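Local coordinates for uncharacterized protein (Sus scrofa, PDB 5BNI), which is porcine CD38, a member of the ADP-ribosyl cyclase family, containing a four-stranded parallel beta sheet, at residues I163-D168 with P201-S206; M154-L159 with T188-V193; E177-Q182 with R218-K223; K73-S78 with K89-L94. One frame throughout, in Å; residues are numbered along the deposited sequence.

Interaction 1: I163-D168 with P201-S206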
loop_
_atom_site.group_PDB
_atom_site.type_symbol
_atom_site.label_atom_id
_atom_site.label_comp_id
_atom_site.label_asym_id
_atom_site.label_seq_id
_atom_site.Cartn_x
_atom_site.Cartn_y
_atom_site.Cartn_z
ATOM N N ILE A 163 1.008 -8.880 -19.681
ATOM C CA ILE A 163 1.155 -10.158 -19.007
ATOM C C ILE A 163 -0.141 -10.936 -19.019
ATOM O O ILE A 163 -1.236 -10.350 -19.023
ATOM C CB ILE A 163 1.584 -9.992 -17.540
ATOM C CG1 ILE A 163 0.496 -9.244 -16.756
ATOM C CG2 ILE A 163 2.933 -9.283 -17.454
ATOM C CD1 ILE A 163 0.348 -9.711 -15.333
ATOM N N SER A 164 -0.021 -12.258 -19.037
ATOM C CA SER A 164 -1.193 -13.097 -18.977
ATOM C C SER A 164 -1.704 -12.854 -17.576
ATOM O O SER A 164 -0.912 -12.656 -16.647
ATOM C CB SER A 164 -0.810 -14.563 -19.185
ATOM O OG SER A 164 -0.107 -14.720 -20.408
ATOM N N ASN A 165 -3.018 -12.819 -17.424
ATOM C CA ASN A 165 -3.614 -12.598 -16.110
ATOM C C ASN A 165 -3.136 -11.305 -15.426
ATOM O O ASN A 165 -2.425 -11.344 -14.426
ATOM C CB ASN A 165 -3.392 -13.832 -15.221
ATOM C CG ASN A 165 -4.237 -15.031 -15.673
ATOM O OD1 ASN A 165 -3.787 -16.183 -15.626
ATOM N ND2 ASN A 165 -5.462 -14.758 -16.138
ATOM N N ALA A 166 -3.547 -10.166 -15.978
ATOM C CA ALA A 166 -3.207 -8.861 -15.416
ATOM C C ALA A 166 -3.761 -8.767 -13.996
ATOM O O ALA A 166 -3.112 -8.213 -13.098
ATOM C CB ALA A 166 -3.804 -7.759 -16.271
ATOM N N PHE A 167 -4.976 -9.286 -13.804
ATOM C CA PHE A 167 -5.567 -9.326 -12.474
ATOM C C PHE A 167 -5.111 -10.615 -11.804
ATOM O O PHE A 167 -5.470 -11.719 -12.245
ATOM C CB PHE A 167 -7.098 -9.271 -12.505
ATOM C CG PHE A 167 -7.720 -9.481 -11.141
ATOM C CD1 PHE A 167 -7.429 -8.610 -10.093
ATOM C CD2 PHE A 167 -8.552 -10.573 -10.879
ATOM C CE1 PHE A 167 -7.962 -8.818 -8.824
ATOM C CE2 PHE A 167 -9.074 -10.780 -9.619
ATOM C CZ PHE A 167 -8.787 -9.904 -8.587
ATOM N N ASP A 168 -4.335 -10.463 -10.739
ATOM C CA ASP A 168 -3.775 -11.588 -10.018
ATOM C C ASP A 168 -4.346 -11.715 -8.604
ATOM O O ASP A 168 -4.140 -10.829 -7.780
ATOM C CB ASP A 168 -2.268 -11.394 -9.932
ATOM C CG ASP A 168 -1.549 -12.648 -9.494
ATOM O OD1 ASP A 168 -2.164 -13.510 -8.810
ATOM O OD2 ASP A 168 -0.355 -12.774 -9.826
ATOM N N PRO A 201 -1.383 -7.659 -26.963
ATOM C CA PRO A 201 -1.567 -7.676 -25.520
ATOM C C PRO A 201 -1.833 -9.086 -25.007
ATOM O O PRO A 201 -2.644 -9.824 -25.580
ATOM C CB PRO A 201 -2.794 -6.764 -25.324
ATOM C CG PRO A 201 -2.948 -6.037 -26.637
ATOM C CD PRO A 201 -2.558 -7.078 -27.620
ATOM N N ARG A 202 -1.142 -9.453 -23.932
ATOM C CA ARG A 202 -1.297 -10.772 -23.343
ATOM C C ARG A 202 -2.554 -10.913 -22.496
ATOM O O ARG A 202 -2.934 -12.027 -22.136
ATOM C CB ARG A 202 -0.061 -11.140 -22.539
ATOM C CG ARG A 202 1.216 -11.101 -23.349
ATOM C CD ARG A 202 2.315 -11.848 -22.613
ATOM N NE ARG A 202 2.009 -13.273 -22.474
ATOM C CZ ARG A 202 2.528 -14.231 -23.240
ATOM N NH1 ARG A 202 2.194 -15.499 -23.039
ATOM N NH2 ARG A 202 3.381 -13.919 -24.208
ATOM N N ASP A 203 -3.185 -9.790 -22.168
ATOM C CA ASP A 203 -4.446 -9.783 -21.407
ATOM C C ASP A 203 -5.262 -8.539 -21.752
ATOM O O ASP A 203 -4.699 -7.461 -21.929
ATOM C CB ASP A 203 -4.187 -9.810 -19.898
ATOM C CG ASP A 203 -5.056 -10.819 -19.181
ATOM O OD1 ASP A 203 -4.650 -12.002 -19.081
ATOM O OD2 ASP A 203 -6.149 -10.431 -18.723
ATOM N N THR A 204 -6.581 -8.697 -21.834
ATOM C CA THR A 204 -7.491 -7.590 -22.160
ATOM C C THR A 204 -8.643 -7.462 -21.171
ATOM O O THR A 204 -8.807 -8.289 -20.268
ATOM C CB THR A 204 -8.130 -7.750 -23.555
ATOM O OG1 THR A 204 -8.709 -9.059 -23.677
ATOM C CG2 THR A 204 -7.108 -7.527 -24.645
ATOM N N CYS A 205 -9.445 -6.420 -21.360
ATOM C CA CYS A 205 -10.624 -6.206 -20.548
ATOM C C CYS A 205 -11.540 -7.389 -20.788
ATOM O O CYS A 205 -12.246 -7.830 -19.884
ATOM C CB CYS A 205 -11.324 -4.916 -20.951
ATOM S SG CYS A 205 -10.625 -3.387 -20.251
ATOM N N SER A 206 -11.505 -7.918 -22.006
ATOM C CA SER A 206 -12.355 -9.045 -22.367
ATOM C C SER A 206 -11.857 -10.323 -21.731
ATOM O O SER A 206 -12.593 -11.297 -21.655
ATOM C CB SER A 206 -12.411 -9.212 -23.883
ATOM O OG SER A 206 -12.625 -7.963 -24.502
#
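Asp203 reaches into the bend of the loop 163-168 and meets the backbone of Asn165 there. Its first torsion, chi1 -134°, lies away from the staggered positions and carries the carboxylate to the peptide N-H of Asn165. OD1 accepts from Asn165 N; the modelled length of 2.5 Å between Asn165 N and Asp203 OD1 is very short, and at 2.5 Å resolution the exact value deserves little weight. OD2 turns to the hydroxyl of Ser209 at the start of helix 208-219, giving the two oxygens separate tasks. Behind the carboxylate, Asp203 CB lies against Ile163 O. Asp203 CB also faces Ala166 CB at 4.2 Å, where a small methyl suits a buried place beside an acid. Asn165, with positive phi, makes the turn itself, and its amide plane stands 52° from that of the carboxylate.

Arg202 works on the outer side. Its CB rests on the carbonyl carbon of Ile163, and a bend at chi3 (64°) swings the guanidinium over to Ser164. There NE donates to OG at 3.3 Å (Arg202 NE to Ser164 OG), nearly straight and within the guanidinium plane. The chemistry implies a divided contact: a buried acid joins two loops and a helix start through neutral N-H and O-H donors, which probably temper its charge, while a longer bond between exposed side chains closes the solvent side.

Interaction 2: M154-L159 with T188-V193; sequences MVQVFL and TLKAWV
Phe158 and Trp192 lie side by side on one face of two adjacent parallel strands, their planes only 9° apart. The phenyl ring is displaced along the indole plane, so little of one lies over the other: the centroid of the phenyl ring is 4.6 Å from that of the five-membered indole ring, and Phe158 CE1 sits 3.4 Å from Trp192 CD1. Both CG atoms stand anti to their own carbonyl carbons (chi1 -73° and -64°), and this shared choice lays the flat groups down together. Trp77 stacks on Phe158 as well, extending the aromatic layer onto the next strand. Along the same face, Gln156 OE1 comes to the edge of the indole, and the sulfur of Met154 rests on Lys190 CB at 4.0 Å (Met154 SD to Lys190 CB).

The other face is aliphatic. Leu189 CD1 fills the dip between Val155 and Val157, 4.0 Å from Val155 CG1 and 4.2 Å from Val157 CG1. Small Ala191 offers the hollow into which Val157 CG1 and Leu159 CD1 lean. Branched residues suit the extended backbone here, and Leu217 and Ile210 of helix 208-219 cover this side.

Between the faces, five backbone hydrogen bonds run from Val155 N to Leu159 N, among them Lys190 N to Val155 O at 2.6 Å. With helix 172-177 linking the two strands, they form a beta-alpha-beta crossover at the centre of the family's parallel sheet.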
loop_
_atom_site.group_PDB
_atom_site.type_symbol
_atom_site.label_atom_id
_atom_site.label_comp_id
_atom_site.label_asym_id
_atom_site.label_seq_id
_atom_site.Cartn_x
_atom_site.Cartn_y
_atom_site.Cartn_z
ATOM N N MET A 154 -15.176 6.945 -6.379
ATOM C CA MET A 154 -14.647 6.112 -7.440
ATOM C C MET A 154 -13.218 5.707 -7.087
ATOM O O MET A 154 -12.463 6.498 -6.522
ATOM C CB MET A 154 -14.701 6.881 -8.777
ATOM C CG MET A 154 -14.452 6.062 -10.047
ATOM S SD MET A 154 -12.766 6.261 -10.641
ATOM C CE MET A 154 -12.591 8.057 -10.607
ATOM N N VAL A 155 -12.854 4.463 -7.414
ATOM C CA VAL A 155 -11.525 3.915 -7.131
ATOM C C VAL A 155 -10.973 3.321 -8.416
ATOM O O VAL A 155 -11.732 2.839 -9.257
ATOM C CB VAL A 155 -11.612 2.850 -6.032
ATOM C CG1 VAL A 155 -10.272 2.175 -5.796
ATOM C CG2 VAL A 155 -12.073 3.507 -4.736
ATOM N N GLN A 156 -9.651 3.372 -8.590
ATOM C CA GLN A 156 -9.041 2.811 -9.783
ATOM C C GLN A 156 -7.815 1.986 -9.505
ATOM O O GLN A 156 -7.030 2.282 -8.590
ATOM C CB GLN A 156 -8.712 3.910 -10.788
ATOM C CG GLN A 156 -8.347 5.226 -10.175
ATOM C CD GLN A 156 -8.474 6.356 -11.177
ATOM O OE1 GLN A 156 -9.391 6.374 -12.000
ATOM N NE2 GLN A 156 -7.549 7.308 -11.108
ATOM N N VAL A 157 -7.657 0.940 -10.304
ATOM C CA VAL A 157 -6.519 0.037 -10.191
ATOM C C VAL A 157 -5.888 -0.050 -11.564
ATOM O O VAL A 157 -6.577 -0.274 -12.566
ATOM C CB VAL A 157 -6.910 -1.387 -9.666
ATOM C CG1 VAL A 157 -7.885 -2.077 -10.602
ATOM C CG2 VAL A 157 -5.655 -2.238 -9.481
ATOM N N PHE A 158 -4.578 0.144 -11.605
ATOM C CA PHE A 158 -3.854 0.064 -12.848
ATOM C C PHE A 158 -3.247 -1.330 -13.003
ATOM O O PHE A 158 -2.486 -1.797 -12.144
ATOM C CB PHE A 158 -2.799 1.174 -12.913
ATOM C CG PHE A 158 -3.387 2.549 -13.132
ATOM C CD1 PHE A 158 -3.691 2.990 -14.410
ATOM C CD2 PHE A 158 -3.669 3.392 -12.049
ATOM C CE1 PHE A 158 -4.268 4.256 -14.619
ATOM C CE2 PHE A 158 -4.249 4.646 -12.249
ATOM C CZ PHE A 158 -4.542 5.085 -13.541
ATOM N N LEU A 159 -3.614 -1.996 -14.098
ATOM C CA LEU A 159 -3.163 -3.349 -14.380
ATOM C C LEU A 159 -2.282 -3.451 -15.599
ATOM O O LEU A 159 -2.290 -2.579 -16.461
ATOM C CB LEU A 159 -4.365 -4.265 -14.570
ATOM C CG LEU A 159 -5.247 -4.327 -13.332
ATOM C CD1 LEU A 159 -6.596 -4.919 -13.690
ATOM C CD2 LEU A 159 -4.542 -5.097 -12.214
ATOM N N THR A 188 -18.036 2.713 -7.512
ATOM C CA THR A 188 -17.488 2.031 -8.691
ATOM C C THR A 188 -15.975 1.853 -8.652
ATOM O O THR A 188 -15.255 2.679 -8.103
ATOM C CB THR A 188 -17.846 2.729 -10.053
ATOM O OG1 THR A 188 -16.728 3.487 -10.521
ATOM C CG2 THR A 188 -19.041 3.651 -9.941
ATOM N N LEU A 189 -15.504 0.768 -9.255
ATOM C CA LEU A 189 -14.080 0.528 -9.417
ATOM C C LEU A 189 -13.754 0.634 -10.890
ATOM O O LEU A 189 -14.361 -0.027 -11.709
ATOM C CB LEU A 189 -13.682 -0.867 -8.925
ATOM C CG LEU A 189 -12.267 -1.295 -9.320
ATOM C CD1 LEU A 189 -11.261 -0.288 -8.826
ATOM C CD2 LEU A 189 -11.954 -2.624 -8.713
ATOM N N LYS A 190 -12.797 1.471 -11.237
ATOM C CA LYS A 190 -12.403 1.625 -12.621
ATOM C C LYS A 190 -11.069 0.931 -12.817
ATOM O O LYS A 190 -10.096 1.234 -12.131
ATOM C CB LYS A 190 -12.286 3.100 -12.968
ATOM C CG LYS A 190 -12.787 3.401 -14.361
ATOM C CD LYS A 190 -11.702 3.937 -15.271
ATOM C CE LYS A 190 -11.947 5.423 -15.526
ATOM N NZ LYS A 190 -10.910 6.320 -14.928
ATOM N N ALA A 191 -11.019 -0.012 -13.751
ATOM C CA ALA A 191 -9.790 -0.737 -14.022
ATOM C C ALA A 191 -9.215 -0.274 -15.328
ATOM O O ALA A 191 -9.941 -0.095 -16.300
ATOM C CB ALA A 191 -10.057 -2.224 -14.069
ATOM N N TRP A 192 -7.905 -0.067 -15.343
ATOM C CA TRP A 192 -7.188 0.324 -16.546
ATOM C C TRP A 192 -6.185 -0.758 -16.856
ATOM O O TRP A 192 -5.332 -1.060 -16.014
ATOM C CB TRP A 192 -6.412 1.602 -16.326
ATOM C CG TRP A 192 -7.234 2.817 -16.035
ATOM C CD1 TRP A 192 -7.510 3.350 -14.802
ATOM C CD2 TRP A 192 -7.837 3.689 -16.989
ATOM N NE1 TRP A 192 -8.261 4.493 -14.934
ATOM C CE2 TRP A 192 -8.481 4.720 -16.265
ATOM C CE3 TRP A 192 -7.908 3.699 -18.390
ATOM C CZ2 TRP A 192 -9.178 5.752 -16.897
ATOM C CZ3 TRP A 192 -8.601 4.730 -19.013
ATOM C CH2 TRP A 192 -9.238 5.735 -18.263
ATOM N N VAL A 193 -6.276 -1.348 -18.042
ATOM C CA VAL A 193 -5.280 -2.327 -18.428
ATOM C C VAL A 193 -4.371 -1.624 -19.401
ATOM O O VAL A 193 -4.775 -1.293 -20.502
ATOM C CB VAL A 193 -5.904 -3.579 -19.052
ATOM C CG1 VAL A 193 -4.829 -4.606 -19.344
ATOM C CG2 VAL A 193 -6.927 -4.182 -18.100
#

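Interaction 3: E177-Q182 with R218-K223; sequences EVHSLQ and RGKNIK
Lys220 extends from the C-terminal end of helix 208-219 to the turn that follows helix 172-177, where its ammonium group meets backbone carbonyls. Its own helix closes with a Schellman motif: Asn221 takes up positive phi (66°), a conformation asparagine tolerates well, and Asn221 N bonds back to Arg218 O. The chain then turns toward strand 223-230.

Across the contact NZ donates twice. The bond from Lys220 NZ to Leu181 O, 2.9 Å long, lies in the carbonyl plane, whereas His179 O receives the same nitrogen from well above its plane. Lysine suits the place because its long chain, bent at chi3 and chi4, can bring a positive group to a point where two carbonyl oxygens converge. Other acceptors of the turn are met locally: Glu177 O by Ser180 N, and Val178 O by Leu181 N. Gln182 sends its amide NE2 away to Glu149 O.

Apolar groups flank the polar grip. Leu181 and Ile222 both direct CB toward the opposite segment, and the CD1 end of Ile222 comes up to the backbone of Gln182. Nearer the ammonium, the methylene Lys220 CE passes 3.2 Å from Val178 O.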
loop_
_atom_site.group_PDB
_atom_site.type_symbol
_atom_site.label_atom_id
_atom_site.label_comp_id
_atom_site.label_asym_id
_atom_site.label_seq_id
_atom_site.Cartn_x
_atom_site.Cartn_y
_atom_site.Cartn_z
ATOM N N GLU A 177 -6.856 -5.826 -0.898
ATOM C CA GLU A 177 -7.457 -4.507 -1.134
ATOM C C GLU A 177 -8.862 -4.455 -1.693
ATOM O O GLU A 177 -9.692 -3.717 -1.153
ATOM C CB GLU A 177 -6.504 -3.647 -1.963
ATOM C CG GLU A 177 -5.167 -3.475 -1.253
ATOM C CD GLU A 177 -4.080 -2.843 -2.105
ATOM O OE1 GLU A 177 -3.575 -3.471 -3.062
ATOM O OE2 GLU A 177 -3.706 -1.703 -1.795
ATOM N N VAL A 178 -9.156 -5.205 -2.765
ATOM C CA VAL A 178 -10.506 -5.190 -3.347
ATOM C C VAL A 178 -11.528 -5.651 -2.337
ATOM O O VAL A 178 -12.637 -5.140 -2.299
ATOM C CB VAL A 178 -10.670 -6.141 -4.561
ATOM C CG1 VAL A 178 -10.211 -5.465 -5.831
ATOM C CG2 VAL A 178 -9.931 -7.456 -4.329
ATOM N N HIS A 179 -11.163 -6.642 -1.543
ATOM C CA HIS A 179 -12.075 -7.180 -0.559
ATOM C C HIS A 179 -12.335 -6.233 0.600
ATOM O O HIS A 179 -13.339 -6.356 1.276
ATOM C CB HIS A 179 -11.561 -8.528 -0.080
ATOM C CG HIS A 179 -11.625 -9.573 -1.138
ATOM N ND1 HIS A 179 -12.819 -10.029 -1.648
ATOM C CD2 HIS A 179 -10.651 -10.223 -1.816
ATOM C CE1 HIS A 179 -12.578 -10.927 -2.586
ATOM N NE2 HIS A 179 -11.269 -11.067 -2.708
ATOM N N SER A 180 -11.427 -5.287 0.823
ATOM C CA SER A 180 -11.598 -4.347 1.912
ATOM C C SER A 180 -12.270 -3.069 1.444
ATOM O O SER A 180 -12.458 -2.148 2.240
ATOM C CB SER A 180 -10.251 -4.022 2.551
ATOM O OG SER A 180 -9.867 -5.037 3.456
ATOM N N LEU A 181 -12.614 -2.987 0.158
ATOM C CA LEU A 181 -13.345 -1.816 -0.326
ATOM C C LEU A 181 -14.761 -1.962 0.218
ATOM O O LEU A 181 -15.282 -3.071 0.298
ATOM C CB LEU A 181 -13.366 -1.741 -1.864
ATOM C CG LEU A 181 -12.018 -1.477 -2.567
ATOM C CD1 LEU A 181 -12.162 -1.575 -4.071
ATOM C CD2 LEU A 181 -11.478 -0.105 -2.209
ATOM N N GLN A 182 -15.402 -0.869 0.587
ATOM C CA GLN A 182 -16.738 -0.975 1.161
ATOM C C GLN A 182 -17.844 -0.467 0.225
ATOM O O GLN A 182 -17.776 0.656 -0.279
ATOM C CB GLN A 182 -16.777 -0.248 2.489
ATOM C CG GLN A 182 -15.631 -0.618 3.404
ATOM C CD GLN A 182 -15.822 -0.075 4.809
ATOM O OE1 GLN A 182 -16.660 -0.567 5.576
ATOM N NE2 GLN A 182 -15.029 0.926 5.162
ATOM N N ARG A 218 -19.011 -7.464 -8.277
ATOM C CA ARG A 218 -20.411 -7.765 -8.479
ATOM C C ARG A 218 -20.972 -8.322 -7.183
ATOM O O ARG A 218 -22.098 -8.021 -6.822
ATOM C CB ARG A 218 -20.568 -8.761 -9.630
ATOM C CG ARG A 218 -21.993 -9.137 -9.953
ATOM C CD ARG A 218 -22.219 -9.193 -11.459
ATOM N NE ARG A 218 -23.123 -8.122 -11.880
ATOM C CZ ARG A 218 -22.803 -7.168 -12.750
ATOM N NH1 ARG A 218 -21.617 -7.145 -13.322
ATOM N NH2 ARG A 218 -23.674 -6.243 -13.060
ATOM N N GLY A 219 -20.169 -9.124 -6.484
ATOM C CA GLY A 219 -20.589 -9.738 -5.225
ATOM C C GLY A 219 -20.749 -8.758 -4.095
ATOM O O GLY A 219 -21.532 -8.987 -3.203
ATOM N N LYS A 220 -20.003 -7.660 -4.132
ATOM C CA LYS A 220 -20.075 -6.617 -3.109
ATOM C C LYS A 220 -21.027 -5.502 -3.549
ATOM O O LYS A 220 -21.165 -4.466 -2.880
ATOM C CB LYS A 220 -18.698 -6.001 -2.871
ATOM C CG LYS A 220 -17.588 -6.985 -2.556
ATOM C CD LYS A 220 -16.242 -6.296 -2.706
ATOM C CE LYS A 220 -15.357 -6.574 -1.521
ATOM N NZ LYS A 220 -15.839 -5.897 -0.277
ATOM N N ASN A 221 -21.678 -5.705 -4.679
ATOM C CA ASN A 221 -22.608 -4.711 -5.190
ATOM C C ASN A 221 -21.905 -3.417 -5.597
ATOM O O ASN A 221 -22.427 -2.323 -5.405
ATOM C CB ASN A 221 -23.694 -4.438 -4.157
ATOM C CG ASN A 221 -24.480 -5.694 -3.806
ATOM O OD1 ASN A 221 -24.999 -6.383 -4.681
ATOM N ND2 ASN A 221 -24.561 -6.001 -2.522
ATOM N N ILE A 222 -20.712 -3.550 -6.161
ATOM C CA ILE A 222 -19.961 -2.397 -6.615
ATOM C C ILE A 222 -19.768 -2.477 -8.123
ATOM O O ILE A 222 -19.346 -3.511 -8.661
ATOM C CB ILE A 222 -18.588 -2.331 -5.942
ATOM C CG1 ILE A 222 -18.766 -2.192 -4.442
ATOM C CG2 ILE A 222 -17.809 -1.135 -6.444
ATOM C CD1 ILE A 222 -17.464 -2.065 -3.708
ATOM N N LYS A 223 -20.079 -1.378 -8.800
ATOM C CA LYS A 223 -19.972 -1.322 -10.237
ATOM C C LYS A 223 -18.512 -1.473 -10.656
ATOM O O LYS A 223 -17.593 -1.088 -9.919
ATOM C CB LYS A 223 -20.557 -0.001 -10.728
ATOM C CG LYS A 223 -20.524 0.226 -12.234
ATOM C CD LYS A 223 -21.083 1.598 -12.562
ATOM C CE LYS A 223 -20.684 2.068 -13.957
ATOM N NZ LYS A 223 -21.516 1.441 -15.012
#

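Interaction 4: K73-S78 with K89-L94; sequences KTVFWS and KTQKGL
Strand 74-77, at one border of the parallel sheet, packs the loop that leads on to helix 101-106 against its Val75 and Trp77 face. These two residues point toward that loop; Thr74 and Phe76 turn the other way, Phe76 meeting Phe147 and Phe173.

Leu94 provides the main apolar piece. Its CB lies 3.4 Å from Val75 CG2, and CD1 follows the same methyl. Val75 presents that branch because its CG1 takes the place anti to the backbone N (chi1 174°), leaving CG2 beside the nitrogen. A branched, compact valine fits under a leucine in this way. Lys73 crosses Leu94 at about a right angle, its CD 4.1 Å from Leu94 CD2, while its carbonyl O receives a CA-H contact from Leu94.

Trp77 makes the polar link. Its indole NE1 donates to Gln91 OE1 at 3.1 Å, on a lone pair in the amide plane, although the oxygen is tilted 17° from the ring plane. The amide and indole planes are 61° apart. Gln91 is poorly ordered, making this bond less certain than the strand beside it. Chemically, the indole N-H of a buried tryptophan finds its acceptor in a poorly ordered part of the loop, with Val75 and Leu94 supplying the apolar part of the contact.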
loop_
_atom_site.group_PDB
_atom_site.type_symbol
_atom_site.label_atom_id
_atom_site.label_comp_id
_atom_site.label_asym_id
_atom_site.label_seq_id
_atom_site.Cartn_x
_atom_site.Cartn_y
_atom_site.Cartn_z
ATOM N N LYS A 73 -10.059 9.768 -5.343
ATOM C CA LYS A 73 -8.619 9.890 -5.545
ATOM C C LYS A 73 -7.800 8.667 -5.144
ATOM O O LYS A 73 -6.580 8.678 -5.282
ATOM C CB LYS A 73 -8.072 11.134 -4.817
ATOM C CG LYS A 73 -8.792 12.418 -5.167
ATOM C CD LYS A 73 -8.509 12.820 -6.595
ATOM C CE LYS A 73 -9.562 13.765 -7.124
ATOM N NZ LYS A 73 -9.804 13.392 -8.540
ATOM N N THR A 74 -8.443 7.618 -4.640
ATOM C CA THR A 74 -7.701 6.416 -4.261
ATOM C C THR A 74 -7.297 5.616 -5.490
ATOM O O THR A 74 -8.123 5.338 -6.365
ATOM C CB THR A 74 -8.521 5.514 -3.313
ATOM O OG1 THR A 74 -8.745 6.195 -2.063
ATOM C CG2 THR A 74 -7.798 4.198 -3.064
ATOM N N VAL A 75 -6.023 5.240 -5.552
ATOM C CA VAL A 75 -5.493 4.471 -6.680
ATOM C C VAL A 75 -4.704 3.244 -6.222
ATOM O O VAL A 75 -4.159 3.217 -5.121
ATOM C CB VAL A 75 -4.605 5.358 -7.565
ATOM C CG1 VAL A 75 -3.945 4.536 -8.644
ATOM C CG2 VAL A 75 -5.458 6.421 -8.212
ATOM N N PHE A 76 -4.645 2.240 -7.083
ATOM C CA PHE A 76 -3.906 1.014 -6.820
ATOM C C PHE A 76 -3.111 0.624 -8.050
ATOM O O PHE A 76 -3.642 0.636 -9.161
ATOM C CB PHE A 76 -4.869 -0.135 -6.483
ATOM C CG PHE A 76 -5.594 0.042 -5.183
ATOM C CD1 PHE A 76 -4.932 -0.134 -3.977
ATOM C CD2 PHE A 76 -6.923 0.418 -5.158
ATOM C CE1 PHE A 76 -5.586 0.068 -2.771
ATOM C CE2 PHE A 76 -7.583 0.628 -3.959
ATOM C CZ PHE A 76 -6.911 0.448 -2.761
ATOM N N TRP A 77 -1.845 0.292 -7.862
ATOM C CA TRP A 77 -1.012 -0.191 -8.961
ATOM C C TRP A 77 -0.737 -1.640 -8.634
ATOM O O TRP A 77 -0.026 -1.919 -7.667
ATOM C CB TRP A 77 0.286 0.633 -9.053
ATOM C CG TRP A 77 0.006 1.986 -9.628
ATOM C CD1 TRP A 77 -0.570 3.048 -8.977
ATOM C CD2 TRP A 77 0.183 2.404 -10.980
ATOM N NE1 TRP A 77 -0.764 4.093 -9.835
ATOM C CE2 TRP A 77 -0.307 3.732 -11.075
ATOM C CE3 TRP A 77 0.713 1.799 -12.124
ATOM C CZ2 TRP A 77 -0.287 4.457 -12.267
ATOM C CZ3 TRP A 77 0.731 2.522 -13.316
ATOM C CH2 TRP A 77 0.229 3.836 -13.375
ATOM N N SER A 78 -1.330 -2.554 -9.407
ATOM C CA SER A 78 -1.171 -3.992 -9.154
ATOM C C SER A 78 -0.218 -4.603 -10.155
ATOM O O SER A 78 -0.480 -4.593 -11.346
ATOM C CB SER A 78 -2.518 -4.722 -9.180
ATOM O OG SER A 78 -2.351 -6.108 -8.921
ATOM N N LYS A 89 2.590 12.273 -14.759
ATOM C CA LYS A 89 1.961 13.574 -15.050
ATOM C C LYS A 89 0.434 13.523 -14.887
ATOM O O LYS A 89 -0.200 14.487 -14.434
ATOM C CB LYS A 89 2.330 14.066 -16.457
ATOM C CG LYS A 89 3.777 14.521 -16.591
ATOM C CD LYS A 89 4.214 14.662 -18.046
ATOM C CE LYS A 89 5.684 14.281 -18.179
ATOM N NZ LYS A 89 6.095 13.879 -19.558
ATOM N N THR A 90 -0.119 12.377 -15.276
ATOM C CA THR A 90 -1.549 12.048 -15.229
ATOM C C THR A 90 -2.018 11.769 -13.797
ATOM O O THR A 90 -3.194 11.950 -13.461
ATOM C CB THR A 90 -1.811 10.783 -16.085
ATOM O OG1 THR A 90 -1.033 10.851 -17.284
ATOM C CG2 THR A 90 -3.286 10.607 -16.441
ATOM N N GLN A 91 -1.070 11.364 -12.955
ATOM C CA GLN A 91 -1.325 10.954 -11.581
ATOM C C GLN A 91 -1.229 12.032 -10.464
ATOM O O GLN A 91 -1.473 11.739 -9.295
ATOM C CB GLN A 91 -0.426 9.753 -11.290
ATOM C CG GLN A 91 -0.371 9.324 -9.851
ATOM C CD GLN A 91 -0.137 7.849 -9.718
ATOM O OE1 GLN A 91 -1.060 7.106 -9.392
ATOM N NE2 GLN A 91 1.090 7.407 -9.986
ATOM N N LYS A 92 -0.916 13.274 -10.804
ATOM C CA LYS A 92 -0.773 14.312 -9.783
ATOM C C LYS A 92 -1.890 14.523 -8.772
ATOM O O LYS A 92 -1.639 15.054 -7.696
ATOM C CB LYS A 92 -0.450 15.643 -10.427
ATOM C CG LYS A 92 0.931 16.172 -10.063
ATOM C CD LYS A 92 0.862 17.064 -8.840
ATOM C CE LYS A 92 2.198 17.778 -8.656
ATOM N NZ LYS A 92 2.078 19.149 -8.080
ATOM N N GLY A 93 -3.119 14.146 -9.091
ATOM C CA GLY A 93 -4.206 14.277 -8.100
ATOM C C GLY A 93 -4.376 13.044 -7.205
ATOM O O GLY A 93 -4.692 13.121 -6.006
ATOM N N LEU A 94 -4.125 11.901 -7.808
ATOM C CA LEU A 94 -4.341 10.614 -7.187
ATOM C C LEU A 94 -3.434 10.263 -6.025
ATOM O O LEU A 94 -2.297 10.710 -5.954
ATOM C CB LEU A 94 -4.230 9.547 -8.268
ATOM C CG LEU A 94 -5.045 9.982 -9.486
ATOM C CD1 LEU A 94 -4.958 8.947 -10.581
ATOM C CD2 LEU A 94 -6.476 10.252 -9.060
#

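Overall arrangement
Interactions 2 and 4 share the parallel sheet, whose order is 74-77, 153-160, 186-195, 223-230. Their centres are about 10 Å apart, and Phe76 bonds with Gln156 and Phe158 through the backbone. The centres of interactions 2 and 3 are about 12 Å apart, and there Lys223 O probably accepts from Leu189 N. Interaction 1 has its centre about 14 Å from that of interaction 2 and about 20 Å from that of interaction 3. Segments 201-206 and 218-223 flank helix 208-219. Along the chain interaction 4 closes first; the segments of the other three alternate, interlocking successive strand-helix units. Interaction 2 lies within the sheet, interaction 4 at its 74-77 border, and interactions 1 and 3 in loops at opposite ends of its strands.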